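Local coordinates for protein cytochrome P450 (Bacillus megaterium, PDB 5L92) that binds heme and the steroid corticosterone and oxidises steroids, probably as a monooxygenase that inserts oxygen from molecular oxygen, at residues 322-325 / 329-332. Sequence-based numbering, arbitrary orientation.
Sequences RDAE and DPEV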
loop_
_atom_site.group_PDB
_atom_site.type_symbol
_atom_site.label_atom_id
_atom_site.label_comp_id
_atom_site.label_asym_id
_atom_site.label_seq_id
_atom_site.Cartn_x
_atom_site.Cartn_y
_atom_site.Cartn_z
ATOM N N ARG A 322 -9.942 14.084 2.672
ATOM C CA ARG A 322 -9.930 15.512 2.951
ATOM C C ARG A 322 -11.300 16.176 2.730
ATOM O O ARG A 322 -11.387 17.400 2.674
ATOM C CB ARG A 322 -8.893 16.213 2.070
ATOM C CG ARG A 322 -7.473 15.675 2.077
ATOM C CD ARG A 322 -6.785 15.911 3.384
ATOM N NE ARG A 322 -5.365 15.547 3.417
ATOM C CZ ARG A 322 -4.366 16.429 3.434
ATOM N NH1 ARG A 322 -4.596 17.735 3.407
ATOM N NH2 ARG A 322 -3.133 16.006 3.506
ATOM N N ASP A 323 -12.358 15.396 2.588
ATOM C CA ASP A 323 -13.689 15.894 2.279
ATOM C C ASP A 323 -14.327 16.467 3.550
ATOM O O ASP A 323 -14.468 15.753 4.554
ATOM C CB ASP A 323 -14.503 14.726 1.715
ATOM C CG ASP A 323 -15.863 15.138 1.187
ATOM O OD1 ASP A 323 -16.513 16.005 1.815
ATOM O OD2 ASP A 323 -16.288 14.572 0.144
ATOM N N ALA A 324 -14.704 17.748 3.518
ATOM C CA ALA A 324 -15.144 18.404 4.760
ATOM C C ALA A 324 -16.430 17.796 5.316
ATOM O O ALA A 324 -16.623 17.773 6.542
ATOM C CB ALA A 324 -15.337 19.888 4.532
ATOM N N GLU A 325 -17.297 17.273 4.436
ATOM C CA GLU A 325 -18.538 16.645 4.869
ATOM C C GLU A 325 -18.293 15.450 5.783
ATOM O O GLU A 325 -19.181 15.066 6.538
ATOM C CB GLU A 325 -19.372 16.222 3.648
ATOM C CG GLU A 325 -19.843 17.390 2.726
ATOM C CD GLU A 325 -21.083 18.141 3.218
ATOM O OE1 GLU A 325 -22.082 17.507 3.641
ATOM O OE2 GLU A 325 -21.075 19.393 3.155
ATOM N N ASP A 329 -12.417 20.003 9.774
ATOM C CA ASP A 329 -11.089 20.621 9.649
ATOM C C ASP A 329 -10.151 19.685 8.904
ATOM O O ASP A 329 -9.076 19.311 9.401
ATOM C CB ASP A 329 -10.505 20.974 11.005
ATOM C CG ASP A 329 -11.380 21.930 11.762
ATOM O OD1 ASP A 329 -11.599 23.044 11.243
ATOM O OD2 ASP A 329 -11.856 21.561 12.854
ATOM N N PRO A 330 -10.589 19.231 7.761
ATOM C CA PRO A 330 -9.910 18.218 6.979
ATOM C C PRO A 330 -8.465 18.395 6.672
ATOM O O PRO A 330 -7.779 17.428 6.592
ATOM C CB PRO A 330 -10.724 18.193 5.701
ATOM C CG PRO A 330 -11.419 19.454 5.652
ATOM C CD PRO A 330 -11.673 19.854 7.024
ATOM N N GLU A 331 -8.025 19.620 6.496
ATOM C CA GLU A 331 -6.656 19.859 6.150
ATOM C C GLU A 331 -5.721 19.890 7.377
ATOM O O GLU A 331 -4.570 20.164 7.262
ATOM C CB GLU A 331 -6.532 21.083 5.235
ATOM C CG GLU A 331 -7.487 21.173 4.018
ATOM C CD GLU A 331 -7.377 20.068 2.900
ATOM O OE1 GLU A 331 -6.340 19.813 2.343
ATOM O OE2 GLU A 331 -8.382 19.490 2.485
ATOM N N VAL A 332 -6.248 19.564 8.543
ATOM C CA VAL A 332 -5.487 19.527 9.755
ATOM C C VAL A 332 -5.220 18.148 10.299
ATOM O O VAL A 332 -6.102 17.394 10.555
ATOM C CB VAL A 332 -6.155 20.368 10.857
ATOM C CG1 VAL A 332 -5.359 20.345 12.118
ATOM C CG2 VAL A 332 -6.292 21.789 10.407
#
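Arg322 meets Glu331 through a salt bridge in which NH1 lies 2.9 Å from OE1. The carboxylate comes in at the guanidinium edge, but the two planes are 48° apart and the N-H points poorly, at 129°, making the hydrogen bond component weak. The side chains cross nearly at right angles. A bend in the arginine chain (chi2 -69°) turns CD toward the Pro330 carbonyl. Arg322 CD lies 3.7 Å from Pro330 O. Glu331, also bent at chi2, folds back to bring OE2 within 3.3 Å of Arg322 CB. Beside the salt bridge, the Pro330 ring packs against the other segment: its CB rests on the backbone, 3.2 Å from Arg322 O, and its CG packs 4.1 Å from Ala324 CB at the more exposed end of the contact.

Each side is shaped locally. Asp323 OD1 takes the backbone N of Glu325 at 3.0 Å in an Asx turn, while its OD2 accepts from Tyr52 N; a type I beta turn, closed by Val332 N to Asp329 O at 3.0 Å, presents Pro330 and Glu331. Farther out, Arg322 NH2 bonds Tyr285 O, and cation-pi contacts with Phe26 and Tyr285 help settle the guanidinium. Arg284, at the end of helix 275-285, donates to Pro330 O, and Arg337 to Asp329 O and Val332 O. These two arginines fit the ExxR and downstream arginine positions of the P450 family, placing the Arg322-Glu331 salt bridge and the Pro330 packing in the loop between the short helix 317-320, probably the K' helix by its position, and the meander, away from the steroid pocket.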